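Local coordinates for protein molinate hydrolase (Gulosibacter molinativorax, PDB 4UB9) that hydrolyses the thiocarbamate pesticide molinate and binds zinc as a member of the amidohydrolase family, at residues R155-A159 with S160-E164; Q336-M339 with D340-H344; E383-Q387 with G388-E392. One frame throughout, in Å; residues are numbered along the deposited sequence.

How the interactions relate
Two of these local contacts end a helix and the third starts one. Interaction 1 closes helix 148-159 with a glycine, through alkyl contacts and backbone bonds; interaction 2 closes helix 333-341 with an aspartate at positive phi, through aromatic and CH-pi packing. Both are partly buried. Interaction 3 is a surface contact, where a serine hydroxyl caps the short helix 387-390 and a methionine thioether crosses a glutamate carboxylate. Interaction 1 stands apart, its centre about 40 Å from that of interaction 2, on the other side of the chain's centre. Interactions 2 and 3 are neighbours: Trp338 CH2 comes within 3.4 Å of Glu389 CB. None of the three lies at the zinc site.

Interaction 1 of 3, residues R155-A159 with S160-E164; sequences RDRIA and SGAAE
Two torsions of Arg157 decide how it meets Ala162 and Ala163: CG stands beside the backbone N (chi1 -80°), and the chain then bends at chi3 (35°). The first sends the side chain past the methyl of Ala162, with Arg157 CB 4.2 Å from Ala162 CB. The bend swings the guanidinium back, obliquely, until NH2 is 3.7 Å from Ala163 CB. The polar end of the arginine is engaged elsewhere, in a salt bridge to Glu127 on helix 122-135. The backbone here makes a Schellman motif, the usual way of ending a helix on glycine, with Gly161 turned to positive phi (86°). Ser160 N donates to Asp156 O at 3.0 Å. Gly161 N then reaches Ile158 O at 3.2 Å, coming from above the carbonyl plane, while the bond from Ala163 N to Arg157 O is weak at 3.1 Å. Once past the turn, the chain runs back alongside the helix: Ile158 CA makes a CA-H...O contact of 3.4 Å with Ala163 O, and Ile158 CG1 lies 4.3 Å from Ala163 CB. Ile158 also packs on Ala130 of helix 122-135 and on Ile168 of strand 167-170.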
loop_
_atom_site.group_PDB
_atom_site.type_symbol
_atom_site.label_atom_id
_atom_site.label_comp_id
_atom_site.label_asym_id
_atom_site.label_seq_id
_atom_site.Cartn_x
_atom_site.Cartn_y
_atom_site.Cartn_z
ATOM N N ARG A 155 4.616 -7.875 -37.501
ATOM C CA ARG A 155 5.297 -7.155 -38.567
ATOM C C ARG A 155 5.436 -8.019 -39.803
ATOM O O ARG A 155 5.299 -7.517 -40.913
ATOM C CB ARG A 155 6.610 -6.536 -38.152
ATOM C CG ARG A 155 7.816 -7.353 -38.396
ATOM C CD ARG A 155 8.835 -6.580 -39.120
ATOM N NE ARG A 155 10.113 -6.690 -38.460
ATOM C CZ ARG A 155 10.850 -7.792 -38.279
ATOM N NH1 ARG A 155 10.432 -8.972 -38.637
ATOM N NH2 ARG A 155 12.035 -7.687 -37.700
ATOM N N ASP A 156 5.698 -9.312 -39.605
ATOM C CA ASP A 156 5.915 -10.228 -40.728
ATOM C C ASP A 156 4.626 -10.391 -41.531
ATOM O O ASP A 156 4.641 -10.445 -42.732
ATOM C CB ASP A 156 6.429 -11.592 -40.254
ATOM C CG ASP A 156 7.852 -11.507 -39.621
ATOM O OD1 ASP A 156 8.504 -10.456 -39.721
ATOM O OD2 ASP A 156 8.316 -12.503 -39.034
ATOM N N ARG A 157 3.517 -10.417 -40.840
ATOM C CA ARG A 157 2.245 -10.540 -41.508
ATOM C C ARG A 157 1.857 -9.288 -42.251
ATOM O O ARG A 157 1.285 -9.342 -43.329
ATOM C CB ARG A 157 1.170 -10.949 -40.519
ATOM C CG ARG A 157 1.216 -12.448 -40.254
ATOM C CD ARG A 157 0.432 -12.867 -39.014
ATOM N NE ARG A 157 -0.777 -12.063 -38.823
ATOM C CZ ARG A 157 -1.978 -12.341 -39.340
ATOM N NH1 ARG A 157 -2.156 -13.392 -40.112
ATOM N NH2 ARG A 157 -3.002 -11.534 -39.106
ATOM N N ILE A 158 2.130 -8.137 -41.667
ATOM C CA ILE A 158 1.844 -6.874 -42.369
ATOM C C ILE A 158 2.799 -6.695 -43.552
ATOM O O ILE A 158 2.401 -6.348 -44.644
ATOM C CB ILE A 158 1.968 -5.676 -41.438
ATOM C CG1 ILE A 158 0.840 -5.709 -40.434
ATOM C CG2 ILE A 158 1.963 -4.364 -42.230
ATOM C CD1 ILE A 158 0.978 -4.700 -39.304
ATOM N N ALA A 159 4.063 -6.980 -43.322
ATOM C CA ALA A 159 5.067 -6.885 -44.390
ATOM C C ALA A 159 4.798 -7.819 -45.569
ATOM O O ALA A 159 5.129 -7.482 -46.709
ATOM C CB ALA A 159 6.480 -7.146 -43.854
ATOM N N SER A 160 4.257 -8.998 -45.289
ATOM C CA SER A 160 3.988 -10.007 -46.339
ATOM C C SER A 160 2.585 -9.820 -46.958
ATOM O O SER A 160 2.206 -10.546 -47.847
ATOM C CB SER A 160 4.051 -11.407 -45.754
ATOM O OG SER A 160 2.823 -11.652 -45.056
ATOM N N GLY A 161 1.809 -8.868 -46.467
ATOM C CA GLY A 161 0.489 -8.639 -47.008
ATOM C C GLY A 161 -0.618 -9.495 -46.422
ATOM O O GLY A 161 -1.782 -9.308 -46.762
ATOM N N ALA A 162 -0.288 -10.379 -45.501
ATOM C CA ALA A 162 -1.321 -11.176 -44.804
ATOM C C ALA A 162 -2.247 -10.363 -43.891
ATOM O O ALA A 162 -3.323 -10.823 -43.503
ATOM C CB ALA A 162 -0.682 -12.280 -43.990
ATOM N N ALA A 163 -1.806 -9.170 -43.526
ATOM C CA ALA A 163 -2.598 -8.331 -42.640
ATOM C C ALA A 163 -2.396 -6.868 -42.952
ATOM O O ALA A 163 -1.358 -6.441 -43.444
ATOM C CB ALA A 163 -2.240 -8.598 -41.200
ATOM N N GLU A 164 -3.409 -6.113 -42.590
ATOM C CA GLU A 164 -3.449 -4.684 -42.815
ATOM C C GLU A 164 -2.771 -3.884 -41.680
ATOM O O GLU A 164 -2.781 -4.284 -40.523
ATOM C CB GLU A 164 -4.913 -4.260 -42.941
ATOM C CG GLU A 164 -5.156 -2.768 -43.106
ATOM C CD GLU A 164 -4.699 -2.265 -44.470
ATOM O OE1 GLU A 164 -3.475 -2.108 -44.671
ATOM O OE2 GLU A 164 -5.568 -2.009 -45.348
#

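Interaction 2 of 3, residues Q336-M339 with D340-H344; sequences QAWM and DSVDH
Val342 reaches back over the indole of Trp338, and this is one half of the close packing at the end of helix 333-341. Its CG2 sits over one face of the six-membered ring, 4.1 Å from the centroid, in a CH-pi contact. The other half is His344, whose CD2 comes 3.8 Å from Trp338 CH2. The two rings are oblique, with planes 51° apart, so they neither stack nor meet edge to face. Further in, the buried Met339 lays its CB 4.1 Å from His344 CB. The backbone here is a Schellman motif: Asp343 takes positive phi, His344 N donates almost straight to Met339 O at 3.0 Å, and Asp343 N to Asp340 O at 3.2 Å. On the solvent side the contact is polar: the exposed Ser341 turns OG between its backbone N and carbonyl carbon (chi1 79°) and donates to Trp338 O at 2.6 Å. Val342 N, at 3.1 Å, is a second donor to Trp338 O. Round the helix, Asp340 forms a salt bridge with Arg352, beyond helix 347-350, and rests with Gln336 on Ala347 of that helix. Trp338 packs on Ser386 and the start of helix 387-390, Met339 on Trp395 in the loop after it.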
loop_
_atom_site.group_PDB
_atom_site.type_symbol
_atom_site.label_atom_id
_atom_site.label_comp_id
_atom_site.label_asym_id
_atom_site.label_seq_id
_atom_site.Cartn_x
_atom_site.Cartn_y
_atom_site.Cartn_z
ATOM N N GLN A 336 -0.752 20.348 -20.770
ATOM C CA GLN A 336 0.151 20.572 -19.639
ATOM C C GLN A 336 -0.516 21.368 -18.564
ATOM O O GLN A 336 -0.237 21.200 -17.373
ATOM C CB GLN A 336 1.451 21.321 -20.078
ATOM C CG GLN A 336 2.512 21.419 -18.957
ATOM C CD GLN A 336 2.997 20.049 -18.385
ATOM O OE1 GLN A 336 3.176 19.879 -17.169
ATOM N NE2 GLN A 336 3.217 19.097 -19.261
ATOM N N ALA A 337 -1.308 22.338 -18.987
ATOM C CA ALA A 337 -2.051 23.148 -17.999
ATOM C C ALA A 337 -3.050 22.267 -17.234
ATOM O O ALA A 337 -3.277 22.463 -16.044
ATOM C CB ALA A 337 -2.786 24.284 -18.683
ATOM N N TRP A 338 -3.668 21.317 -17.939
ATOM C CA TRP A 338 -4.541 20.410 -17.271
ATOM C C TRP A 338 -3.758 19.583 -16.208
ATOM O O TRP A 338 -4.150 19.474 -15.042
ATOM C CB TRP A 338 -5.257 19.512 -18.273
ATOM C CG TRP A 338 -5.993 18.456 -17.514
ATOM C CD1 TRP A 338 -7.169 18.606 -16.860
ATOM C CD2 TRP A 338 -5.539 17.133 -17.240
ATOM N NE1 TRP A 338 -7.488 17.456 -16.216
ATOM C CE2 TRP A 338 -6.500 16.533 -16.423
ATOM C CE3 TRP A 338 -4.412 16.399 -17.604
ATOM C CZ2 TRP A 338 -6.384 15.225 -15.961
ATOM C CZ3 TRP A 338 -4.289 15.107 -17.158
ATOM C CH2 TRP A 338 -5.271 14.524 -16.329
ATOM N N MET A 339 -2.637 19.032 -16.642
ATOM C CA MET A 339 -1.786 18.221 -15.799
ATOM C C MET A 339 -1.368 18.967 -14.587
ATOM O O MET A 339 -1.462 18.458 -13.457
ATOM C CB MET A 339 -0.521 17.794 -16.521
ATOM C CG MET A 339 -0.675 16.592 -17.383
ATOM S SD MET A 339 0.842 16.344 -18.333
ATOM C CE MET A 339 0.651 14.647 -18.825
ATOM N N ASP A 340 -0.919 20.187 -14.796
ATOM C CA ASP A 340 -0.509 21.038 -13.646
ATOM C C ASP A 340 -1.700 21.344 -12.713
ATOM O O ASP A 340 -1.562 21.376 -11.509
ATOM C CB ASP A 340 0.178 22.336 -14.114
ATOM C CG ASP A 340 1.518 22.066 -14.808
ATOM O OD1 ASP A 340 2.127 20.982 -14.591
ATOM O OD2 ASP A 340 2.010 22.915 -15.563
ATOM N N SER A 341 -2.875 21.509 -13.286
ATOM C CA SER A 341 -4.040 21.881 -12.489
ATOM C C SER A 341 -4.462 20.754 -11.554
ATOM O O SER A 341 -5.048 21.015 -10.530
ATOM C CB SER A 341 -5.224 22.259 -13.383
ATOM O OG SER A 341 -5.860 21.092 -13.887
ATOM N N VAL A 342 -4.224 19.509 -11.943
ATOM C CA VAL A 342 -4.588 18.362 -11.086
ATOM C C VAL A 342 -3.387 17.731 -10.394
ATOM O O VAL A 342 -3.478 16.631 -9.854
ATOM C CB VAL A 342 -5.341 17.248 -11.851
ATOM C CG1 VAL A 342 -6.568 17.830 -12.549
ATOM C CG2 VAL A 342 -4.452 16.552 -12.863
ATOM N N ASP A 343 -2.268 18.428 -10.403
ATOM C CA ASP A 343 -1.048 17.902 -9.810
ATOM C C ASP A 343 -0.750 16.450 -10.251
ATOM O O ASP A 343 -0.385 15.588 -9.484
ATOM C CB ASP A 343 -1.115 18.046 -8.293
ATOM C CG ASP A 343 0.263 18.065 -7.649
ATOM O OD1 ASP A 343 1.284 18.212 -8.372
ATOM O OD2 ASP A 343 0.353 17.907 -6.408
ATOM N N HIS A 344 -0.924 16.199 -11.531
ATOM C CA HIS A 344 -0.727 14.897 -12.097
ATOM C C HIS A 344 0.714 14.389 -11.889
ATOM O O HIS A 344 1.687 15.143 -12.022
ATOM C CB HIS A 344 -1.022 14.960 -13.582
ATOM C CG HIS A 344 -1.261 13.635 -14.205
ATOM N ND1 HIS A 344 -0.233 12.817 -14.616
ATOM C CD2 HIS A 344 -2.405 12.961 -14.447
ATOM C CE1 HIS A 344 -0.734 11.695 -15.094
ATOM N NE2 HIS A 344 -2.052 11.760 -15.008
#

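Interaction 3 of 3, residues E383-Q387 with G388-E392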
loop_
_atom_site.group_PDB
_atom_site.type_symbol
_atom_site.label_atom_id
_atom_site.label_comp_id
_atom_site.label_asym_id
_atom_site.label_seq_id
_atom_site.Cartn_x
_atom_site.Cartn_y
_atom_site.Cartn_z
ATOM N N GLU A 383 -12.217 5.535 -20.731
ATOM C CA GLU A 383 -13.516 5.836 -20.163
ATOM C C GLU A 383 -13.399 6.482 -18.762
ATOM O O GLU A 383 -14.265 7.197 -18.347
ATOM C CB GLU A 383 -14.346 4.540 -20.107
ATOM C CG GLU A 383 -15.810 4.740 -19.811
ATOM C CD GLU A 383 -16.537 5.491 -20.943
ATOM O OE1 GLU A 383 -16.200 5.307 -22.134
ATOM O OE2 GLU A 383 -17.402 6.331 -20.617
ATOM N N ASP A 384 -12.332 6.180 -18.032
ATOM C CA ASP A 384 -12.092 6.787 -16.710
ATOM C C ASP A 384 -11.721 8.254 -16.775
ATOM O O ASP A 384 -11.767 8.939 -15.762
ATOM C CB ASP A 384 -10.909 6.121 -15.968
ATOM C CG ASP A 384 -11.231 4.737 -15.382
ATOM O OD1 ASP A 384 -12.325 4.175 -15.610
ATOM O OD2 ASP A 384 -10.332 4.204 -14.679
ATOM N N MET A 385 -11.272 8.711 -17.927
ATOM C CA MET A 385 -10.589 9.998 -17.998
ATOM C C MET A 385 -11.544 11.161 -18.161
ATOM O O MET A 385 -12.532 11.057 -18.876
ATOM C CB MET A 385 -9.637 10.015 -19.193
ATOM C CG MET A 385 -8.525 9.009 -19.077
ATOM S SD MET A 385 -7.542 8.938 -20.572
ATOM C CE MET A 385 -6.200 7.909 -19.935
ATOM N N SER A 386 -11.200 12.271 -17.526
ATOM C CA SER A 386 -11.890 13.557 -17.716
ATOM C C SER A 386 -11.631 14.129 -19.108
ATOM O O SER A 386 -10.763 13.653 -19.840
ATOM C CB SER A 386 -11.437 14.583 -16.671
ATOM O OG SER A 386 -10.067 14.934 -16.857
ATOM N N GLN A 387 -12.423 15.129 -19.467
ATOM C CA GLN A 387 -12.251 15.905 -20.729
ATOM C C GLN A 387 -10.863 16.467 -20.846
ATOM O O GLN A 387 -10.257 16.376 -21.897
ATOM C CB GLN A 387 -13.191 17.113 -20.808
ATOM C CG GLN A 387 -14.552 16.794 -21.366
ATOM C CD GLN A 387 -14.457 15.850 -22.555
ATOM O OE1 GLN A 387 -13.978 16.229 -23.622
ATOM N NE2 GLN A 387 -14.890 14.598 -22.364
ATOM N N GLY A 388 -10.385 17.039 -19.749
ATOM C CA GLY A 388 -9.061 17.661 -19.694
ATOM C C GLY A 388 -7.920 16.682 -19.943
ATOM O O GLY A 388 -6.953 16.988 -20.631
ATOM N N GLU A 389 -8.071 15.474 -19.413
ATOM C CA GLU A 389 -7.067 14.436 -19.591
ATOM C C GLU A 389 -7.032 13.987 -21.025
ATOM O O GLU A 389 -5.954 13.713 -21.567
ATOM C CB GLU A 389 -7.313 13.231 -18.680
ATOM C CG GLU A 389 -6.199 12.170 -18.763
ATOM C CD GLU A 389 -6.176 11.167 -17.601
ATOM O OE1 GLU A 389 -7.004 11.257 -16.677
ATOM O OE2 GLU A 389 -5.326 10.275 -17.622
ATOM N N LEU A 390 -8.212 13.839 -21.615
ATOM C CA LEU A 390 -8.295 13.332 -22.980
ATOM C C LEU A 390 -7.902 14.349 -23.997
ATOM O O LEU A 390 -7.441 14.005 -25.074
ATOM C CB LEU A 390 -9.696 12.912 -23.326
ATOM C CG LEU A 390 -10.110 11.568 -22.736
ATOM C CD1 LEU A 390 -11.642 11.442 -22.785
ATOM C CD2 LEU A 390 -9.441 10.424 -23.478
ATOM N N HIS A 391 -8.130 15.606 -23.675
ATOM C CA HIS A 391 -7.924 16.688 -24.631
ATOM C C HIS A 391 -6.431 16.891 -24.910
ATOM O O HIS A 391 -5.670 17.320 -24.042
ATOM C CB HIS A 391 -8.541 17.997 -24.117
ATOM C CG HIS A 391 -8.368 19.152 -25.045
ATOM N ND1 HIS A 391 -8.951 19.198 -26.295
ATOM C CD2 HIS A 391 -7.694 20.320 -24.901
ATOM C CE1 HIS A 391 -8.608 20.320 -26.903
ATOM N NE2 HIS A 391 -7.862 21.025 -26.070
ATOM N N GLU A 392 -6.046 16.584 -26.124
ATOM C CA GLU A 392 -4.645 16.696 -26.568
ATOM C C GLU A 392 -3.736 15.805 -25.714
ATOM O O GLU A 392 -2.615 16.159 -25.370
ATOM C CB GLU A 392 -4.182 18.159 -26.577
ATOM C CG GLU A 392 -4.845 18.965 -27.702
ATOM C CD GLU A 392 -4.643 20.476 -27.630
ATOM O OE1 GLU A 392 -3.891 21.002 -26.742
ATOM O OE2 GLU A 392 -5.338 21.145 -28.438
#
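Met385 and Glu389 cross at about a right angle, each with an extended chain. The methionine puts CG beside its backbone N (chi1 -64°) and runs straight on from there, which carries it across the carboxylate of Glu389. Met385 CG lies 3.5 Å from Glu389 CD, and at the far end Met385 CE is 3.4 Å from Glu389 OE2. The glutamate sets its own CG on the opposite side from its backbone N (chi1 -175°), turning the chain back toward the methionine. Leu390 also crosses Met385 at about a right angle, and it touches the thioether through CD2, 3.8 Å from Met385 SD. Helix 387-390, little more than a single turn, begins here with Ser386 as its N-cap. Ser386 OG accepts from Glu389 N at 3.3 Å, with an N-H...O angle of 153°, so the hydroxyl caps a first-turn amide, which makes a weak second bond to Ser386 O. Leu390 N also donates to Ser386 O, at 3.1 Å. The next bond, from His391 N to Gln387 O at 2.9 Å, closes the turn before His391 leaves helical geometry. Trp338 of helix 333-341 lies against Glu389. Before the cap, Asp384 accepts a hydrogen bond from Arg198 N and forms another with Thr199 OG1, both of a second subunit. After the helix, the carboxylate of Glu392 is hydrogen-bonded to Thr332 and Gln406.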